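Local coordinates for protein Epf (Streptococcus pyogenes, PDB 4ES8) that acts as a cell-surface adhesin, binding to cells through an N-terminal domain that contains a carbohydrate-binding module, at residues M26-T31 with G38-F43; W32-D37 with Y52-I57; G223-Y226 with N231-L234; D248-F253 with N271-T276. All blocks are in the same frame, centred on the assembly; numbering follows the deposited sequence. Where two conformers were deposited one is given.

From the N terminus, the chain first runs through what is probably the carbohydrate-binding module. Contact 1 closes a short loop, bringing 38-43 back beside 26-31. The residues of that loop, 32-37, belong to contact 2, which reaches on to 52-57, so the segments of the two contacts alternate and cross. Both touch one acetate ion, and both reach the sheet in which strands 41-46 and 51-54 are neighbours. On the other side of the chain's centre, contact 3 closes a hairpin of what is probably the fibronectin-like domain; contact 4, in series after it, closes a longer loop that contains strand 259-264. Strand 231-237 pairs with 273-276, and contact 4 ties this sheet to strand 248-253.

Contact 1 of 4, residues M26-T31 with G38-F43; sequences MNFKGT and GSSGRF. With ACT (acetate ion), chain D.
Phe28 and Ser40 meet through their side chains: ring atom CD1 of Phe28 lies 3.4 Å from OG of Ser40, which approaches the ring obliquely. With CG anti to the backbone N (chi1 179°), Phe28 also turns one ring face to its own chain, and Gly30 N sits over the centre of that face. The hydroxyl of Ser40 joins two waters. It donates to water 1, which bridges to Asn27 O and Ser39 O, and it accepts from water 2, which Thr31 N holds and which in turn donates to Gly38 O. A small hydroxyl suits this place, since it can give and take a bond beside an aromatic ring.

Gly38 lies close to two side chains at once. The amide of Asn27 comes alongside it, OD1 standing 3.3 Å from Gly38 CA, while ND2 is tied to Asp37. Lys29 CG is 3.9 Å from the same Gly38 CA. A residue without a side chain, at positive phi (75°), lets both come this near. The backbones are joined by a nearly straight bond from Lys29 N to Gly38 O (2.9 Å) and by one from Ser40 N to Thr31 O (3.1 Å). Thr31 packs its methyl CG2 against Ser39 CB at 4.0 Å, its hydroxyl being bonded to Glu33 N.

Strands 26-27 and 41-46 both pair antiparallel with strand 97-105. Phe28 and Ser40 rest on Val103 of that strand and on Ile80 of strand 76-80 in the other large sheet, consistent with a place between the layers of a beta-sandwich.

Contact 2 of 4, residues W32-D37 with Y52-I57; sequences WEVSAD and YVFHLI. With ACT (acetate ion), chain D.
Two rings, Phe54 and Trp32, each meet an aliphatic side chain of the opposite segment, Val34 and Ile57 respectively. At the edge of the Phe54 ring, near its plane, lie Leu56 CD2 and the acetate oxygen OXT, while Val34 CG2 comes to Phe54 CZ obliquely at 4.0 Å. Ile57 likewise reaches the indole of Trp32 obliquely, its CD1 standing 4.0 Å from Trp32 CD1, and the two side chains cross at about a right angle. Ile57 carries CG1 between its backbone N and carbonyl carbon (chi1 64°), which sends the extended branch toward Trp32. Branched aliphatic residues suit both pairs, since a single methyl can settle against a ring.

The acetate, probably from the crystallisation liquor, lies between the segments. Its OXT accepts a nearly straight bond from Ile57 N at 2.9 Å. Arg42 also bonds to Trp32 O and His55 O, so one guanidinium links both segments and holds the anion at its edge through NH1 and NH2.

Residues Glu33 to Ala36 form a type I beta turn. The turn belongs to a loop packed on the end of strand 51-54 and the loop after it, at the rim of a sheet consistent with the beta-sandwich of a carbohydrate-binding module.

Contact 3 of 4, residues G223-Y226 with N231-L234; sequences GVAY and NVQL
Val224 and Gln233 are joined by two backbone bonds, Val224 N to Gln233 O at 2.8 Å and Gln233 N to Val224 O at 2.9 Å. They make a hydrogen-bonded antiparallel pair; the second bond is the straighter at hydrogen (167° against 151°) and lies in the carbonyl plane. Gly223 and Leu234 form the neighbouring non-hydrogen-bonded pair, where Gly223 CA adds a CA-H...O contact of 3.5 Å to Gln233 O. Val232 CA makes a similar contact with Val224 O.

Toward the turn, past Val224 and Gln233, water 3 stands between the chains: it accepts from Tyr226 N at 2.9 Å and lies 2.8 Å from Asn231 O. Ala225 finds a backbone partner in Gly312, while Val232 and Leu234 bond to Ile275 and Ile273 on the next strand.

The packing divides by face. With CG swung away from its carbonyl carbon (chi1 -56°), Leu234 brings CD2 to 3.9 Å from Gly223 CA; the bare glycine lets the leucine methyl come over the backbone. Ala225 CB lies 4.2 Å from Val232 CG2, a small residue beside a beta-branched one, and together with Leu234 they touch Phe309 of strand 307-310. Val224 and Gln233 project to the other face, where Gln233, a polar residue suited to an exposed position, touches Pro272.

The two main-chain bonds fix Val224 opposite Gln233, while the apolar residues on the Leu234 face make the same strands one wall of a buried interior.

Contact 4 of 4, residues D248-F253 with N271-T276; sequences DEISLF and NPISIT
Ile250 packs on Ile273 and Ile275 two residues along from Asp248, whose OD1 is gripped from outside the contact by Arg242, in a salt bridge, and by Gln297. Ser218 bonds to OD2. A carboxylate suits this buried place because these partners can answer its charge.

The contact itself joins the two facing sheets of a beta-sandwich, consistent with the fibronectin-like domain. Strand 248-253 belongs to the sheet of four strands and 273-276 to the sheet of three, and their axes pass 9.8 Å apart at a crossing angle of -47°. No hydrogen bond spans this distance; only hydrocarbon does. Ile250 and Leu252 point toward the facing sheet, Ile273 and Ile275 toward them, and each pair crosses obliquely.

Ile250 uses both its branches: CD1 meets Ile273 CG2 at 3.8 Å, and CG2 meets Ile275 CD1 at 3.9 Å. Beta-branched isoleucine suits a strand and offers two arms for such interlocking. Leu234 of strand 231-237 and Val293 of strand 290-297 also pack on Ile250 here. Leu252, its CG opposite the backbone N (chi1 175°), reaches toward Ile275, where methyl CD2 lies 4.0 Å from Ile275 CG2.

Contact 1 of 4, residues M26-T31 with G38-F43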
loop_
_atom_site.group_PDB
_atom_site.type_symbol
_atom_site.label_atom_id
_atom_site.label_comp_id
_atom_site.label_asym_id
_atom_site.label_seq_id
_atom_site.Cartn_x
_atom_site.Cartn_y
_atom_site.Cartn_z
ATOM N N MET A 26 1.362 8.024 -2.407
ATOM C CA MET A 26 2.420 8.541 -1.543
ATOM C C MET A 26 1.962 9.777 -0.828
ATOM O O MET A 26 1.124 10.514 -1.385
ATOM C CB MET A 26 3.630 8.941 -2.392
ATOM C CG MET A 26 4.436 7.796 -2.853
ATOM S SD MET A 26 5.024 6.675 -1.559
ATOM C CE MET A 26 5.888 7.720 -0.613
ATOM N N ASN A 27 2.497 10.055 0.353
ATOM C CA ASN A 27 2.229 11.314 1.037
ATOM C C ASN A 27 3.595 11.875 1.420
ATOM O O ASN A 27 4.009 11.801 2.596
ATOM C CB ASN A 27 1.264 11.202 2.212
ATOM C CG ASN A 27 0.767 12.579 2.645
ATOM O OD1 ASN A 27 1.039 13.607 1.987
ATOM N ND2 ASN A 27 0.005 12.615 3.729
ATOM N N PHE A 28 4.330 12.382 0.406
ATOM C CA PHE A 28 5.692 12.869 0.586
ATOM C C PHE A 28 5.780 14.321 0.117
ATOM O O PHE A 28 5.861 14.561 -1.095
ATOM C CB PHE A 28 6.694 11.965 -0.178
ATOM C CG PHE A 28 8.132 12.411 -0.069
ATOM C CD1 PHE A 28 8.906 12.064 1.033
ATOM C CD2 PHE A 28 8.728 13.150 -1.086
ATOM C CE1 PHE A 28 10.252 12.471 1.127
ATOM C CE2 PHE A 28 10.066 13.550 -0.990
ATOM C CZ PHE A 28 10.820 13.211 0.118
ATOM N N LYS A 29 5.727 15.282 1.068
ATOM C CA LYS A 29 5.790 16.701 0.688
ATOM C C LYS A 29 7.203 17.297 0.827
ATOM O O LYS A 29 7.391 18.489 0.581
ATOM C CB LYS A 29 4.771 17.525 1.476
ATOM C CG LYS A 29 3.329 17.278 1.023
ATOM C CD LYS A 29 2.873 18.291 -0.001
ATOM C CE LYS A 29 1.433 18.051 -0.382
ATOM N NZ LYS A 29 0.489 18.550 0.654
ATOM N N GLY A 30 8.190 16.481 1.213
ATOM C CA GLY A 30 9.574 16.916 1.305
ATOM C C GLY A 30 9.840 17.848 2.465
ATOM O O GLY A 30 10.478 18.898 2.302
ATOM N N THR A 31 9.390 17.448 3.664
ATOM C CA THR A 31 9.616 18.290 4.832
ATOM C C THR A 31 9.796 17.471 6.102
ATOM O O THR A 31 9.150 16.411 6.289
ATOM C CB THR A 31 8.434 19.322 5.014
ATOM O OG1 THR A 31 8.721 20.157 6.142
ATOM C CG2 THR A 31 7.060 18.652 5.212
ATOM N N GLY A 38 2.147 15.492 4.981
ATOM C CA GLY A 38 3.159 14.877 4.129
ATOM C C GLY A 38 4.573 14.942 4.675
ATOM O O GLY A 38 5.519 14.688 3.918
ATOM N N SER A 39 4.751 15.283 5.972
ATOM C CA SER A 39 6.111 15.243 6.536
ATOM C C SER A 39 6.599 13.785 6.626
ATOM O O SER A 39 5.778 12.857 6.607
ATOM C CB SER A 39 6.165 15.882 7.927
ATOM O OG SER A 39 5.293 15.181 8.805
ATOM N N SER A 40 7.932 13.605 6.694
ATOM C CA SER A 40 8.487 12.260 6.772
ATOM C C SER A 40 9.124 12.025 8.132
ATOM O O SER A 40 9.606 12.977 8.748
ATOM C CB SER A 40 9.522 12.041 5.668
ATOM O OG SER A 40 8.917 12.160 4.393
ATOM N N GLY A 41 9.109 10.763 8.583
ATOM C CA GLY A 41 9.734 10.367 9.840
ATOM C C GLY A 41 11.233 10.206 9.676
ATOM O O GLY A 41 11.739 9.911 8.581
ATOM N N ARG A 42 11.948 10.357 10.783
ATOM C CA ARG A 42 13.401 10.319 10.810
ATOM C C ARG A 42 13.777 9.674 12.143
ATOM O O ARG A 42 13.283 10.088 13.193
ATOM C CB ARG A 42 13.976 11.747 10.652
ATOM C CG ARG A 42 13.186 12.789 11.462
ATOM C CD ARG A 42 13.742 14.184 11.228
ATOM N NE ARG A 42 12.718 15.183 11.518
ATOM C CZ ARG A 42 12.731 15.980 12.584
ATOM N NH1 ARG A 42 13.681 15.849 13.514
ATOM N NH2 ARG A 42 11.759 16.869 12.765
ATOM N N PHE A 43 14.565 8.599 12.083
ATOM C CA PHE A 43 14.845 7.802 13.281
ATOM C C PHE A 43 16.266 7.308 13.298
ATOM O O PHE A 43 16.926 7.307 12.254
ATOM C CB PHE A 43 13.934 6.551 13.257
ATOM C CG PHE A 43 12.450 6.820 13.162
ATOM C CD1 PHE A 43 11.832 6.988 11.922
ATOM C CD2 PHE A 43 11.674 6.938 14.311
ATOM C CE1 PHE A 43 10.456 7.243 11.829
ATOM C CE2 PHE A 43 10.296 7.210 14.222
ATOM C CZ PHE A 43 9.695 7.361 12.981
HETATM C C ACT D . 12.685 18.182 15.996
HETATM O O ACT D . 11.622 18.156 15.339
HETATM O OXT ACT D . 13.673 17.442 15.845
HETATM C CH3 ACT D . 12.873 19.235 17.101
HETATM O O HOH W 1 6.185 11.247 4.348
HETATM O O HOH W 2 8.204 14.724 3.485
#

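Contact 2 of 4, residues W32-D37 with Y52-I57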
loop_
_atom_site.group_PDB
_atom_site.type_symbol
_atom_site.label_atom_id
_atom_site.label_comp_id
_atom_site.label_asym_id
_atom_site.label_seq_id
_atom_site.Cartn_x
_atom_site.Cartn_y
_atom_site.Cartn_z
ATOM N N TRP A 32 10.617 18.033 7.012
ATOM C CA TRP A 32 10.812 17.500 8.361
ATOM C C TRP A 32 9.809 18.095 9.387
ATOM O O TRP A 32 9.737 17.590 10.510
ATOM C CB TRP A 32 12.234 17.749 8.887
ATOM C CG TRP A 32 13.329 17.209 8.032
ATOM C CD1 TRP A 32 14.409 17.904 7.570
ATOM C CD2 TRP A 32 13.537 15.838 7.657
ATOM N NE1 TRP A 32 15.270 17.060 6.904
ATOM C CE2 TRP A 32 14.750 15.785 6.926
ATOM C CE3 TRP A 32 12.802 14.642 7.844
ATOM C CZ2 TRP A 32 15.263 14.586 6.404
ATOM C CZ3 TRP A 32 13.288 13.466 7.278
ATOM C CH2 TRP A 32 14.495 13.446 6.556
ATOM N N GLU A 33 9.122 19.199 9.027
ATOM C CA GLU A 33 8.168 19.868 9.924
ATOM C C GLU A 33 7.151 18.826 10.390
ATOM O O GLU A 33 6.358 18.325 9.602
ATOM C CB GLU A 33 7.516 21.057 9.208
ATOM C CG GLU A 33 6.732 21.903 10.204
ATOM C CD GLU A 33 6.006 23.085 9.599
ATOM O OE1 GLU A 33 5.899 23.168 8.355
ATOM O OE2 GLU A 33 5.575 23.956 10.386
ATOM N N VAL A 34 7.242 18.456 11.656
ATOM C CA VAL A 34 6.541 17.301 12.213
ATOM C C VAL A 34 5.019 17.345 11.948
ATOM O O VAL A 34 4.476 16.347 11.484
ATOM C CB VAL A 34 6.899 17.148 13.715
ATOM C CG1 VAL A 34 6.082 16.071 14.400
ATOM C CG2 VAL A 34 8.389 16.870 13.890
ATOM N N SER A 35 4.364 18.497 12.196
ATOM C CA SER A 35 2.915 18.700 12.042
ATOM C C SER A 35 2.475 18.878 10.597
ATOM O O SER A 35 1.270 18.825 10.306
ATOM C CB SER A 35 2.479 19.938 12.827
ATOM O OG SER A 35 2.919 21.138 12.203
ATOM N N ALA A 36 3.421 19.152 9.694
ATOM C CA ALA A 36 3.075 19.431 8.308
ATOM C C ALA A 36 2.530 18.207 7.592
ATOM O O ALA A 36 3.030 17.086 7.777
ATOM C CB ALA A 36 4.288 19.961 7.559
ATOM N N ASP A 37 1.507 18.426 6.757
ATOM C CA ASP A 37 0.951 17.314 6.003
ATOM C C ASP A 37 2.042 16.805 5.052
ATOM O O ASP A 37 2.825 17.582 4.492
ATOM C CB ASP A 37 -0.342 17.724 5.271
ATOM C CG ASP A 37 -0.907 16.698 4.307
ATOM O OD1 ASP A 37 -1.162 15.530 4.740
ATOM O OD2 ASP A 37 -1.098 17.048 3.128
ATOM N N TYR A 52 14.197 1.573 17.016
ATOM C CA TYR A 52 14.517 2.923 16.545
ATOM C C TYR A 52 13.717 3.970 17.292
ATOM O O TYR A 52 12.531 3.779 17.570
ATOM C CB TYR A 52 14.151 3.041 15.046
ATOM C CG TYR A 52 15.128 2.333 14.134
ATOM C CD1 TYR A 52 15.120 0.946 14.015
ATOM C CD2 TYR A 52 16.076 3.049 13.413
ATOM C CE1 TYR A 52 16.035 0.283 13.190
ATOM C CE2 TYR A 52 16.988 2.405 12.583
ATOM C CZ TYR A 52 16.984 1.018 12.494
ATOM O OH TYR A 52 17.877 0.370 11.668
ATOM N N VAL A 53 14.357 5.119 17.534
ATOM C CA VAL A 53 13.712 6.263 18.148
ATOM C C VAL A 53 13.876 7.486 17.247
ATOM O O VAL A 53 14.664 7.462 16.301
ATOM C CB VAL A 53 14.248 6.562 19.567
ATOM C CG1 VAL A 53 14.077 5.360 20.493
ATOM C CG2 VAL A 53 15.702 7.036 19.511
ATOM N N PHE A 54 13.128 8.546 17.533
ATOM C CA PHE A 54 13.077 9.719 16.673
ATOM C C PHE A 54 14.407 10.474 16.660
ATOM O O PHE A 54 15.035 10.661 17.706
ATOM C CB PHE A 54 11.909 10.620 17.106
ATOM C CG PHE A 54 11.593 11.723 16.128
ATOM C CD1 PHE A 54 10.835 11.469 14.996
ATOM C CD2 PHE A 54 12.002 13.035 16.374
ATOM C CE1 PHE A 54 10.517 12.498 14.099
ATOM C CE2 PHE A 54 11.659 14.069 15.499
ATOM C CZ PHE A 54 10.923 13.794 14.362
ATOM N N HIS A 55 14.841 10.896 15.452
ATOM C CA HIS A 55 16.109 11.572 15.200
ATOM C C HIS A 55 15.900 13.076 15.261
ATOM O O HIS A 55 15.580 13.733 14.259
ATOM C CB HIS A 55 16.626 11.136 13.816
ATOM C CG HIS A 55 17.942 11.700 13.350
ATOM N ND1 HIS A 55 18.107 13.057 13.058
ATOM C CD2 HIS A 55 19.094 11.052 13.048
ATOM C CE1 HIS A 55 19.356 13.181 12.618
ATOM N NE2 HIS A 55 19.987 12.008 12.580
ATOM N N LEU A 56 16.085 13.637 16.466
ATOM C CA LEU A 56 15.886 15.075 16.657
ATOM C C LEU A 56 16.906 15.904 15.891
ATOM O O LEU A 56 18.038 15.462 15.677
ATOM C CB LEU A 56 15.942 15.444 18.141
ATOM C CG LEU A 56 14.982 14.702 19.055
ATOM C CD1 LEU A 56 15.445 14.792 20.495
ATOM C CD2 LEU A 56 13.545 15.213 18.904
ATOM N N ILE A 57 16.481 17.086 15.440
ATOM C CA ILE A 57 17.357 18.035 14.763
ATOM C C ILE A 57 17.131 19.378 15.503
ATOM O O ILE A 57 16.151 19.469 16.260
ATOM C CB ILE A 57 17.144 18.106 13.238
ATOM C CG1 ILE A 57 15.727 18.632 12.910
ATOM C CG2 ILE A 57 17.424 16.712 12.612
ATOM C CD1 ILE A 57 15.349 18.701 11.424
HETATM C C ACT D . 12.685 18.182 15.996
HETATM O O ACT D . 11.622 18.156 15.339
HETATM O OXT ACT D . 13.673 17.442 15.845
HETATM C CH3 ACT D . 12.873 19.235 17.101
#

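Contact 3 of 4, residues G223-Y226 with N231-L234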
loop_
_atom_site.group_PDB
_atom_site.type_symbol
_atom_site.label_atom_id
_atom_site.label_comp_id
_atom_site.label_asym_id
_atom_site.label_seq_id
_atom_site.Cartn_x
_atom_site.Cartn_y
_atom_site.Cartn_z
ATOM N N GLY A 223 -23.780 -17.034 -9.306
ATOM C CA GLY A 223 -24.815 -16.021 -9.325
ATOM C C GLY A 223 -26.162 -16.689 -9.182
ATOM O O GLY A 223 -26.360 -17.783 -9.724
ATOM N N VAL A 224 -27.074 -16.066 -8.417
ATOM C CA VAL A 224 -28.428 -16.606 -8.236
ATOM C C VAL A 224 -29.427 -15.527 -8.619
ATOM O O VAL A 224 -29.440 -14.440 -8.032
ATOM C CB VAL A 224 -28.657 -17.138 -6.793
ATOM C CG1 VAL A 224 -30.129 -17.489 -6.552
ATOM C CG2 VAL A 224 -27.762 -18.341 -6.500
ATOM N N ALA A 225 -30.242 -15.820 -9.649
ATOM C CA ALA A 225 -31.285 -14.940 -10.139
ATOM C C ALA A 225 -32.461 -15.785 -10.567
ATOM O O ALA A 225 -32.265 -16.815 -11.217
ATOM C CB ALA A 225 -30.779 -14.109 -11.314
ATOM N N TYR A 226 -33.665 -15.350 -10.205
ATOM C CA TYR A 226 -34.891 -16.051 -10.588
ATOM C C TYR A 226 -35.819 -15.098 -11.316
ATOM O O TYR A 226 -35.895 -13.916 -10.969
ATOM C CB TYR A 226 -35.595 -16.652 -9.344
ATOM C CG TYR A 226 -34.715 -17.535 -8.478
ATOM C CD1 TYR A 226 -34.055 -18.637 -9.014
ATOM C CD2 TYR A 226 -34.597 -17.306 -7.110
ATOM C CE1 TYR A 226 -33.265 -19.465 -8.218
ATOM C CE2 TYR A 226 -33.828 -18.141 -6.298
ATOM C CZ TYR A 226 -33.168 -19.223 -6.856
ATOM O OH TYR A 226 -32.393 -20.033 -6.064
ATOM N N ASN A 231 -34.326 -9.621 -6.244
ATOM C CA ASN A 231 -33.117 -9.929 -5.493
ATOM C C ASN A 231 -32.177 -10.862 -6.265
ATOM O O ASN A 231 -32.530 -12.018 -6.514
ATOM C CB ASN A 231 -33.498 -10.547 -4.135
ATOM C CG ASN A 231 -34.641 -9.843 -3.432
ATOM O OD1 ASN A 231 -34.594 -8.639 -3.152
ATOM N ND2 ASN A 231 -35.709 -10.580 -3.156
ATOM N N VAL A 232 -30.973 -10.367 -6.607
ATOM C CA VAL A 232 -29.941 -11.140 -7.281
ATOM C C VAL A 232 -28.838 -11.333 -6.248
ATOM O O VAL A 232 -28.464 -10.362 -5.585
ATOM C CB VAL A 232 -29.428 -10.445 -8.577
ATOM C CG1 VAL A 232 -28.262 -11.221 -9.189
ATOM C CG2 VAL A 232 -30.555 -10.273 -9.600
ATOM N N GLN A 233 -28.347 -12.560 -6.092
ATOM C CA GLN A 233 -27.301 -12.831 -5.105
ATOM C C GLN A 233 -26.036 -13.256 -5.817
ATOM O O GLN A 233 -26.032 -14.265 -6.527
ATOM C CB GLN A 233 -27.756 -13.912 -4.101
ATOM C CG GLN A 233 -28.905 -13.453 -3.198
ATOM C CD GLN A 233 -29.229 -14.468 -2.123
ATOM O OE1 GLN A 233 -28.937 -15.671 -2.240
ATOM N NE2 GLN A 233 -29.865 -14.003 -1.055
ATOM N N LEU A 234 -24.946 -12.499 -5.620
ATOM C CA LEU A 234 -23.676 -12.839 -6.258
ATOM C C LEU A 234 -22.648 -13.258 -5.228
ATOM O O LEU A 234 -22.365 -12.490 -4.303
ATOM C CB LEU A 234 -23.131 -11.659 -7.063
ATOM C CG LEU A 234 -24.049 -11.075 -8.140
ATOM C CD1 LEU A 234 -23.357 -9.963 -8.844
ATOM C CD2 LEU A 234 -24.458 -12.143 -9.213
HETATM O O HOH W 3 -33.510 -12.675 -9.091
#

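Contact 4 of 4, residues D248-F253 with N271-T276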
loop_
_atom_site.group_PDB
_atom_site.type_symbol
_atom_site.label_atom_id
_atom_site.label_comp_id
_atom_site.label_asym_id
_atom_site.label_seq_id
_atom_site.Cartn_x
_atom_site.Cartn_y
_atom_site.Cartn_z
ATOM N N ASP A 248 -14.448 -3.135 -5.042
ATOM C CA ASP A 248 -14.794 -3.752 -6.319
ATOM C C ASP A 248 -16.155 -3.247 -6.774
ATOM O O ASP A 248 -17.115 -3.228 -5.993
ATOM C CB ASP A 248 -14.814 -5.282 -6.185
ATOM C CG ASP A 248 -13.451 -5.927 -6.056
ATOM O OD1 ASP A 248 -12.471 -5.200 -5.769
ATOM O OD2 ASP A 248 -13.362 -7.150 -6.238
ATOM N N GLU A 249 -16.224 -2.840 -8.042
ATOM C CA GLU A 249 -17.439 -2.347 -8.670
ATOM C C GLU A 249 -18.037 -3.465 -9.506
ATOM O O GLU A 249 -17.418 -3.873 -10.495
ATOM C CB GLU A 249 -17.124 -1.117 -9.532
ATOM C CG GLU A 249 -18.342 -0.581 -10.267
ATOM C CD GLU A 249 -18.031 0.386 -11.388
ATOM O OE1 GLU A 249 -17.572 -0.064 -12.466
ATOM O OE2 GLU A 249 -18.234 1.604 -11.175
ATOM N N ILE A 250 -19.205 -3.972 -9.106
ATOM C CA ILE A 250 -19.872 -5.060 -9.832
ATOM C C ILE A 250 -20.911 -4.492 -10.802
ATOM O O ILE A 250 -21.832 -3.810 -10.353
ATOM C CB ILE A 250 -20.553 -6.056 -8.854
ATOM C CG1 ILE A 250 -19.542 -6.637 -7.829
ATOM C CG2 ILE A 250 -21.258 -7.174 -9.647
ATOM C CD1 ILE A 250 -20.217 -7.329 -6.657
ATOM N N SER A 251 -20.797 -4.814 -12.097
ATOM C CA SER A 251 -21.796 -4.421 -13.098
ATOM C C SER A 251 -22.523 -5.671 -13.562
ATOM O O SER A 251 -21.870 -6.664 -13.898
ATOM C CB SER A 251 -21.133 -3.714 -14.272
ATOM O OG SER A 251 -20.582 -2.485 -13.827
ATOM N N LEU A 252 -23.867 -5.653 -13.507
ATOM C CA LEU A 252 -24.702 -6.801 -13.914
ATOM C C LEU A 252 -25.460 -6.432 -15.167
ATOM O O LEU A 252 -26.081 -5.371 -15.202
ATOM C CB LEU A 252 -25.677 -7.147 -12.783
ATOM C CG LEU A 252 -26.702 -8.249 -13.077
ATOM C CD1 LEU A 252 -26.014 -9.613 -13.164
ATOM C CD2 LEU A 252 -27.767 -8.300 -11.963
ATOM N N PHE A 253 -25.394 -7.289 -16.193
ATOM C CA PHE A 253 -26.047 -7.016 -17.488
ATOM C C PHE A 253 -26.947 -8.150 -17.878
ATOM O O PHE A 253 -26.684 -9.294 -17.499
ATOM C CB PHE A 253 -24.994 -6.890 -18.601
ATOM C CG PHE A 253 -23.893 -5.884 -18.402
ATOM C CD1 PHE A 253 -22.795 -6.180 -17.593
ATOM C CD2 PHE A 253 -23.896 -4.684 -19.104
ATOM C CE1 PHE A 253 -21.759 -5.259 -17.436
ATOM C CE2 PHE A 253 -22.855 -3.764 -18.957
ATOM C CZ PHE A 253 -21.800 -4.054 -18.117
ATOM N N ASN A 271 -20.392 -12.417 1.600
ATOM C CA ASN A 271 -21.161 -13.121 0.588
ATOM C C ASN A 271 -22.513 -13.578 1.174
ATOM O O ASN A 271 -22.574 -13.961 2.346
ATOM C CB ASN A 271 -20.393 -14.319 0.054
ATOM C CG ASN A 271 -19.369 -13.967 -0.976
ATOM O OD1 ASN A 271 -19.563 -13.058 -1.797
ATOM N ND2 ASN A 271 -18.263 -14.700 -0.986
ATOM N N PRO A 272 -23.608 -13.533 0.388
ATOM C CA PRO A 272 -23.668 -13.065 -1.007
ATOM C C PRO A 272 -23.852 -11.552 -1.097
ATOM O O PRO A 272 -24.452 -10.914 -0.210
ATOM C CB PRO A 272 -24.896 -13.808 -1.553
ATOM C CG PRO A 272 -25.830 -13.890 -0.367
ATOM C CD PRO A 272 -24.938 -13.966 0.874
ATOM N N ILE A 273 -23.321 -10.976 -2.174
ATOM C CA ILE A 273 -23.490 -9.561 -2.462
ATOM C C ILE A 273 -24.848 -9.436 -3.114
ATOM O O ILE A 273 -25.096 -10.094 -4.127
ATOM C CB ILE A 273 -22.354 -9.000 -3.372
ATOM C CG1 ILE A 273 -20.924 -9.356 -2.860
ATOM C CG2 ILE A 273 -22.542 -7.507 -3.644
ATOM C CD1 ILE A 273 -20.504 -8.895 -1.418
ATOM N N SER A 274 -25.720 -8.616 -2.547
ATOM C CA SER A 274 -27.057 -8.460 -3.105
ATOM C C SER A 274 -27.115 -7.309 -4.076
ATOM O O SER A 274 -26.543 -6.239 -3.846
ATOM C CB SER A 274 -28.088 -8.252 -1.999
ATOM O OG SER A 274 -28.125 -9.387 -1.151
ATOM N N ILE A 275 -27.796 -7.554 -5.193
ATOM C CA ILE A 275 -28.106 -6.566 -6.205
ATOM C C ILE A 275 -29.636 -6.558 -6.304
ATOM O O ILE A 275 -30.244 -7.629 -6.410
ATOM C CB ILE A 275 -27.395 -6.863 -7.558
ATOM C CG1 ILE A 275 -25.854 -6.715 -7.400
ATOM C CG2 ILE A 275 -27.940 -5.945 -8.676
ATOM C CD1 ILE A 275 -25.009 -6.876 -8.678
ATOM N N THR A 276 -30.246 -5.372 -6.206
ATOM C CA THR A 276 -31.695 -5.239 -6.312
ATOM C C THR A 276 -32.040 -4.666 -7.678
ATOM O O THR A 276 -31.654 -3.545 -7.992
ATOM C CB THR A 276 -32.268 -4.378 -5.170
ATOM O OG1 THR A 276 -31.826 -4.906 -3.921
ATOM C CG2 THR A 276 -33.802 -4.310 -5.202
#